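Side-chain contacts in orphan protein TM0875 (Thermotoga maritima, PDB 1O22), which is of unknown function, an orphan protein whose chain adopts a fold that was new when its structure was solved: residues I116-K120 against N121-I125; E143-K146 against Y147-S151; K133-N136 against R137-V141. All blocks are in the same frame, centred on the assembly; numbering follows the deposited sequence. Where two conformers were deposited one is given.

Contact 1: I116-K120 against N121-I125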
# COMPACT_ATOMS: atom_id res chain seq x y z
N ILE A 116 8.75 -11.06 -7.62
CA ILE A 116 8.56 -10.16 -6.50
C ILE A 116 7.84 -8.93 -7.00
O ILE A 116 8.29 -8.26 -7.94
CB ILE A 116 9.92 -9.75 -5.90
CG1 ILE A 116 10.69 -10.98 -5.41
CG2 ILE A 116 9.74 -8.69 -4.82
CD1 ILE A 116 12.09 -10.90 -5.71
N LEU A 117 6.71 -8.66 -6.36
CA LEU A 117 5.91 -7.47 -6.54
C LEU A 117 6.11 -6.57 -5.32
O LEU A 117 5.93 -7.00 -4.18
CB LEU A 117 4.44 -7.85 -6.60
CG LEU A 117 3.42 -6.76 -6.94
CD1 LEU A 117 3.71 -6.07 -8.29
CD2 LEU A 117 2.06 -7.43 -6.96
N SER A 118 6.51 -5.34 -5.56
CA SER A 118 6.76 -4.41 -4.49
C SER A 118 5.84 -3.21 -4.56
O SER A 118 5.72 -2.56 -5.61
CB SER A 118 8.20 -3.91 -4.59
OG SER A 118 8.38 -2.88 -3.64
N GLU A 119 5.23 -2.89 -3.43
CA GLU A 119 4.54 -1.62 -3.27
C GLU A 119 4.99 -0.98 -1.96
O GLU A 119 4.60 -1.42 -0.91
CB GLU A 119 3.01 -1.85 -3.34
CG GLU A 119 2.46 -2.98 -2.46
CD GLU A 119 2.26 -4.31 -3.19
OE1 GLU A 119 2.85 -5.36 -2.74
OE2 GLU A 119 1.51 -4.31 -4.20
N LYS A 120 5.80 0.08 -2.03
CA LYS A 120 6.48 0.71 -0.88
C LYS A 120 7.15 -0.29 0.07
O LYS A 120 8.19 -0.86 -0.29
CB LYS A 120 5.59 1.72 -0.12
CG LYS A 120 4.26 1.23 0.38
CD LYS A 120 3.15 1.40 -0.62
CE LYS A 120 1.85 0.79 -0.09
NZ LYS A 120 2.01 -0.65 0.36
N ASN A 121 6.57 -0.51 1.26
CA ASN A 121 7.15 -1.44 2.22
C ASN A 121 6.41 -2.82 2.29
O ASN A 121 6.63 -3.61 3.18
CB ASN A 121 7.40 -0.78 3.61
CG ASN A 121 6.15 -0.58 4.42
OD1 ASN A 121 5.07 -0.33 3.89
ND2 ASN A 121 6.29 -0.68 5.74
N TRP A 122 5.57 -3.09 1.29
CA TRP A 122 4.76 -4.32 1.21
C TRP A 122 5.23 -5.14 0.00
O TRP A 122 5.27 -4.62 -1.10
CB TRP A 122 3.26 -3.97 1.03
CG TRP A 122 2.68 -3.38 2.29
CD1 TRP A 122 2.84 -2.11 2.75
CD2 TRP A 122 1.85 -4.05 3.26
NE1 TRP A 122 2.17 -1.94 3.94
CE2 TRP A 122 1.54 -3.11 4.27
CE3 TRP A 122 1.32 -5.35 3.37
CZ2 TRP A 122 0.75 -3.43 5.39
CZ3 TRP A 122 0.53 -5.66 4.49
CH2 TRP A 122 0.26 -4.70 5.47
N TYR A 123 5.56 -6.40 0.22
CA TYR A 123 6.13 -7.23 -0.82
C TYR A 123 5.31 -8.49 -0.94
O TYR A 123 4.83 -8.98 0.04
CB TYR A 123 7.58 -7.59 -0.50
CG TYR A 123 8.51 -6.41 -0.56
CD1 TYR A 123 9.29 -6.17 -1.69
CD2 TYR A 123 8.64 -5.56 0.51
CE1 TYR A 123 10.17 -5.10 -1.73
CE2 TYR A 123 9.51 -4.49 0.48
CZ TYR A 123 10.26 -4.25 -0.64
OH TYR A 123 11.14 -3.17 -0.68
N LYS A 124 5.16 -8.98 -2.17
CA LYS A 124 4.50 -10.26 -2.43
C LYS A 124 5.46 -11.05 -3.31
O LYS A 124 5.94 -10.54 -4.31
CB LYS A 124 3.20 -10.04 -3.20
CG LYS A 124 2.13 -9.26 -2.46
CD LYS A 124 1.00 -8.93 -3.41
CE LYS A 124 -0.24 -8.42 -2.71
NZ LYS A 124 -1.19 -7.86 -3.74
N ILE A 125 5.80 -12.26 -2.89
CA ILE A 125 6.63 -13.11 -3.68
C ILE A 125 5.88 -14.32 -4.14
O ILE A 125 4.98 -14.80 -3.47
CB ILE A 125 7.92 -13.48 -2.92
CG1 ILE A 125 7.65 -14.33 -1.71
CG2 ILE A 125 8.70 -12.16 -2.53
CD1 ILE A 125 8.94 -14.93 -1.16
O HOH W 1 10.71 -0.90 0.64
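Tyr123 lays its ring along Ser118, its partner in a non-hydrogen-bonded pair. Ser118 OG sits 3.4 Å from Tyr123 CE1, neither squarely over the face nor at the edge, and Ser118 CB touches the same side of the ring. With CG beside its own backbone N (chi1 -69°), the tyrosine leans toward the turn and its hydroxyl arrives near Lys120. A water bridges the two: it donates to Lys120 O at 2.7 Å and is also hydrogen-bonded to Tyr123 OH. Ile116 CG2 meets the ring edge at Tyr123 CD1, while Ile116 CG1 lies alongside Ile125 CG2, 3.7 Å away. A leucine in place of Tyr123 would probably leave that water without its hydroxyl partner and the flank of Ser118 without its aromatic neighbour. All this belongs to a tight antiparallel beta hairpin, strands 114-119 and 122-128, closed by a type II' turn from Glu119 to Trp122. Leu117 with Lys124 and Glu119 with Trp122 are the hydrogen-bonded pairs, their side chains on the face away from Tyr123. There Leu117 CD2 packs alongside the extended Lys124 chain at CD, and Lys124 NZ goes on to a salt bridge with Glu104 of the second subunit. In one of its two conformers Lys120 folds back over the turn, bent at chi2 (-89°) and again at its end; NZ then lies obliquely to the Trp122 ring and hydrogen-bonds to Glu119 O at 3.0 Å, a placement made doubtful by its crowding of Trp122 CD1. That carbonyl oxygen accepts firmly from Trp122 N, and in this conformer also from Lys120 NZ, on the opposite face of its plane. Trp122 stacks its ring on Phe60, and Asn121 ND2, in one conformer, bonds to Arg58 O, both next door on strand 56-66.

Contact 2: E143-K146 against Y147-S151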
# COMPACT_ATOMS: atom_id res chain seq x y z
N GLU A 143 16.30 -15.75 1.51
CA GLU A 143 16.52 -15.37 0.10
C GLU A 143 15.89 -14.02 -0.20
O GLU A 143 16.47 -13.21 -0.90
CB GLU A 143 15.94 -16.39 -0.87
CG GLU A 143 16.90 -17.47 -1.28
CD GLU A 143 17.87 -17.02 -2.38
OE1 GLU A 143 17.47 -16.98 -3.59
OE2 GLU A 143 19.04 -16.74 -2.03
N PHE A 144 14.66 -13.82 0.26
CA PHE A 144 13.99 -12.56 0.03
C PHE A 144 14.80 -11.38 0.60
O PHE A 144 14.88 -10.33 -0.04
CB PHE A 144 12.57 -12.52 0.59
CG PHE A 144 12.00 -11.17 0.59
CD1 PHE A 144 11.60 -10.57 -0.60
CD2 PHE A 144 11.92 -10.44 1.77
CE1 PHE A 144 11.11 -9.27 -0.61
CE2 PHE A 144 11.46 -9.13 1.76
CZ PHE A 144 11.03 -8.56 0.58
N MSE A 145 15.38 -11.57 1.79
CA MSE A 145 16.11 -10.51 2.48
C MSE A 145 17.43 -10.15 1.79
O MSE A 145 17.81 -8.96 1.76
CB MSE A 145 16.28 -10.81 3.97
CG MSE A 145 14.98 -10.73 4.75
SE MSE A 145 13.93 -9.05 4.52
CE MSE A 145 15.15 -7.81 5.69
N LYS A 146 18.04 -11.13 1.13
CA LYS A 146 19.19 -10.84 0.27
C LYS A 146 18.77 -9.96 -0.90
O LYS A 146 19.44 -8.99 -1.19
CB LYS A 146 19.81 -12.10 -0.30
CG LYS A 146 20.80 -12.78 0.55
CD LYS A 146 21.30 -14.06 -0.14
CE LYS A 146 20.59 -15.35 0.35
NZ LYS A 146 21.43 -16.16 1.31
N TYR A 147 17.68 -10.34 -1.58
CA TYR A 147 17.08 -9.51 -2.61
C TYR A 147 16.78 -8.10 -2.11
O TYR A 147 17.12 -7.11 -2.79
CB TYR A 147 15.78 -10.13 -3.16
CG TYR A 147 14.95 -9.13 -3.92
CD1 TYR A 147 15.24 -8.82 -5.26
CD2 TYR A 147 13.90 -8.46 -3.31
CE1 TYR A 147 14.50 -7.88 -5.96
CE2 TYR A 147 13.17 -7.51 -3.99
CZ TYR A 147 13.44 -7.24 -5.32
OH TYR A 147 12.67 -6.29 -5.98
N PHE A 148 16.14 -8.01 -0.95
CA PHE A 148 15.72 -6.74 -0.38
C PHE A 148 16.91 -5.79 -0.10
O PHE A 148 16.95 -4.67 -0.57
CB PHE A 148 14.87 -6.96 0.89
CG PHE A 148 14.53 -5.68 1.63
CD1 PHE A 148 13.49 -4.88 1.23
CD2 PHE A 148 15.32 -5.25 2.70
CE1 PHE A 148 13.23 -3.68 1.87
CE2 PHE A 148 15.05 -4.08 3.37
CZ PHE A 148 14.02 -3.27 2.95
N PHE A 149 17.90 -6.27 0.63
CA PHE A 149 19.08 -5.46 0.92
C PHE A 149 19.81 -5.07 -0.36
O PHE A 149 20.16 -3.93 -0.53
CB PHE A 149 20.02 -6.18 1.91
CG PHE A 149 19.45 -6.31 3.29
CD1 PHE A 149 18.88 -5.23 3.92
CD2 PHE A 149 19.41 -7.54 3.94
CE1 PHE A 149 18.33 -5.35 5.17
CE2 PHE A 149 18.86 -7.65 5.19
CZ PHE A 149 18.32 -6.57 5.79
N GLU A 150 20.00 -6.02 -1.27
CA GLU A 150 20.68 -5.70 -2.52
C GLU A 150 19.90 -4.65 -3.36
O GLU A 150 20.52 -3.76 -3.96
CB GLU A 150 20.96 -6.96 -3.33
CG GLU A 150 22.01 -7.85 -2.66
CD GLU A 150 22.12 -9.23 -3.30
OE1 GLU A 150 21.43 -9.49 -4.31
OE2 GLU A 150 22.91 -10.07 -2.78
N SER A 151 18.58 -4.72 -3.34
CA SER A 151 17.72 -3.73 -4.00
C SER A 151 17.91 -2.30 -3.46
O SER A 151 17.65 -1.31 -4.17
CB SER A 151 16.23 -4.14 -3.93
OG SER A 151 15.61 -3.90 -2.65
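Helix 137-152 packs an apolar, largely aromatic side against the mixed beta sheet, and residues 143-151 contribute Phe144, selenomethionine Met145, Tyr147, Phe148 and Phe149 to it. Regular i to i+4 backbone bonds run through these turns, among them Phe148 N to Phe144 O at 2.8 Å. The Phe144 ring carries Phe148 CB over one face, 4.1 Å from CE2, while Tyr147 CD2 comes obliquely to CE1 at 4.0 Å. Tyr147 holds CG anti to its backbone N (chi1 163°), and its ring turns an edge to Phe144 O; its hydroxyl ends in a hydrogen bond to Asp109 of strand 100-111. Phe144 also meets Tyr123 edge-to-face, and Phe149 stacks on Tyr159. Met145, bent at both chi2 and chi3, runs its end forward along the helix, toward the C-terminal end. Its selenium makes an oblique Met-aromatic contact with Phe148, 5.1 Å from the ring centroid and 42° off the normal. The methyl continues past the selenium into the angle between two phenylalanine rings, with Met145 CE 3.9 Å from Phe148 CD2 and 3.4 Å from Phe149 CZ.

Contact 3: K133-N136 against R137-V141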
# COMPACT_ATOMS: atom_id res chain seq x y z
N LYS A 133 9.66 -27.07 -2.96
CA LYS A 133 8.96 -28.28 -2.50
C LYS A 133 9.45 -28.71 -1.11
O LYS A 133 8.67 -29.17 -0.28
CB LYS A 133 9.15 -29.47 -3.50
CG LYS A 133 7.95 -29.80 -4.39
CD LYS A 133 8.33 -30.56 -5.70
CE LYS A 133 8.71 -32.04 -5.45
NZ LYS A 133 10.09 -32.21 -4.90
N LYS A 134 10.75 -28.59 -0.90
CA LYS A 134 11.35 -29.00 0.35
C LYS A 134 11.92 -27.80 1.09
O LYS A 134 12.82 -27.97 1.89
CB LYS A 134 12.46 -30.05 0.11
CG LYS A 134 12.06 -31.19 -0.83
CD LYS A 134 13.01 -32.39 -0.76
CE LYS A 134 12.83 -33.30 -1.97
NZ LYS A 134 13.63 -34.56 -1.89
N LYS A 135 11.39 -26.59 0.84
CA LYS A 135 11.86 -25.38 1.53
C LYS A 135 10.92 -24.90 2.65
O LYS A 135 9.69 -24.96 2.54
CB LYS A 135 12.11 -24.24 0.54
CG LYS A 135 13.21 -24.52 -0.47
CD LYS A 135 13.64 -23.21 -1.12
CE LYS A 135 14.66 -23.39 -2.22
NZ LYS A 135 14.91 -22.05 -2.91
N ASN A 136 11.52 -24.41 3.73
CA ASN A 136 10.76 -23.86 4.87
C ASN A 136 10.70 -22.33 4.79
O ASN A 136 11.34 -21.69 3.95
CB ASN A 136 11.34 -24.39 6.20
CG ASN A 136 12.77 -23.95 6.43
OD1 ASN A 136 13.03 -22.78 6.47
ND2 ASN A 136 13.69 -24.89 6.54
N ARG A 137 9.89 -21.74 5.64
CA ARG A 137 9.76 -20.29 5.69
C ARG A 137 11.09 -19.54 5.86
O ARG A 137 11.28 -18.50 5.22
CB ARG A 137 8.81 -19.90 6.81
CG ARG A 137 8.20 -18.53 6.67
CD ARG A 137 7.35 -18.17 7.84
NE ARG A 137 8.19 -17.83 8.97
CZ ARG A 137 7.77 -17.67 10.22
NH1 ARG A 137 6.49 -17.83 10.55
NH2 ARG A 137 8.66 -17.32 11.16
N ASN A 138 11.99 -20.09 6.68
CA ASN A 138 13.30 -19.48 6.96
C ASN A 138 14.13 -19.31 5.71
O ASN A 138 14.71 -18.26 5.50
CB ASN A 138 14.18 -20.32 7.89
CG ASN A 138 13.62 -20.44 9.29
OD1 ASN A 138 12.45 -20.13 9.54
ND2 ASN A 138 14.48 -20.88 10.23
N GLU A 139 14.19 -20.36 4.90
CA GLU A 139 14.97 -20.36 3.68
C GLU A 139 14.44 -19.34 2.67
O GLU A 139 15.22 -18.60 2.09
CB GLU A 139 14.94 -21.73 3.02
CG GLU A 139 15.72 -22.81 3.75
CD GLU A 139 15.56 -24.16 3.07
OE1 GLU A 139 14.55 -24.83 3.32
OE2 GLU A 139 16.42 -24.52 2.24
N LEU A 140 13.12 -19.30 2.50
CA LEU A 140 12.48 -18.31 1.65
C LEU A 140 12.71 -16.88 2.11
O LEU A 140 13.07 -16.02 1.31
CB LEU A 140 10.96 -18.54 1.54
CG LEU A 140 10.40 -19.45 0.44
CD1 LEU A 140 10.28 -18.66 -0.83
CD2 LEU A 140 11.27 -20.70 0.26
N VAL A 141 12.44 -16.62 3.37
CA VAL A 141 12.65 -15.28 3.93
C VAL A 141 14.12 -14.86 3.78
O VAL A 141 14.38 -13.72 3.42
CB VAL A 141 12.18 -15.17 5.39
CG1 VAL A 141 12.57 -13.81 5.98
CG2 VAL A 141 10.64 -15.31 5.46
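Asn136 ends the loop that follows strand 122-128, and helix 137-152 starts at the next residue, Arg137. The backbone of Asn136 is still extended (psi 171°), whereas from Arg137 onward the angles are helical, and Asn136 O already takes the first i to i+4 bond, a weak one from Leu140 N at 3.3 Å. The Asn136 side chain has CG between the backbone N and the carbonyl carbon (chi1 63°), which places OD1 where it can accept from Glu139 N. Glu139 N bonds to Asn136 OD1 at 3.1 Å, tilted from the amide plane, and OD1 also lies 2.9 Å from Asn138 N. Glu139 answers in the reverse direction. Its side chain crosses that of Asn136 at about a right angle, runs extended beyond CG and reaches back to the N-cap residue, where OE1 accepts from Asn136 N at 3.1 Å. The donor approaches on the anti side of the carboxylate, 27° out of its plane. The same oxygen rests 3.3 Å from Lys135 CA. On the flank of the turn, Lys135 lays its aliphatic part across Leu140: in one of the two Leu140 conformers, Lys135 CB is 3.6 Å from Leu140 CD2, and CD touches the same methyl. Leu140 packs further on Ile125 and Val127 of strand 122-128, carrying the surface turn into the hydrophobic interior. The reciprocal pair of bonds, Asn136 OD1 to Glu139 N and Glu139 OE1 to Asn136 N, makes this a capping box with Asn136 as the N-cap of helix 137-152.

How the contacts relate
The three contacts follow one another as hairpin, helix start and the later turns of the helix. Contact 3 opens helix 137-152 and contact 2 lies farther along it, their centres about 15 Å apart; the segments touch only through the shared chain. Contact 1 is about 12 Å from contact 2, centre to centre, and packs directly on it: Tyr123 CG comes within 3.5 Å of Phe144 CZ, and Ile116 CG2 within 3.7 Å of Tyr147 CE2. To contact 3, about 18 Å off between centres, the hairpin reaches through Ile125 CD1, 4.0 Å from Leu140 CD1 in one Leu140 conformer. One hairpin face thus meets successive turns of the helix.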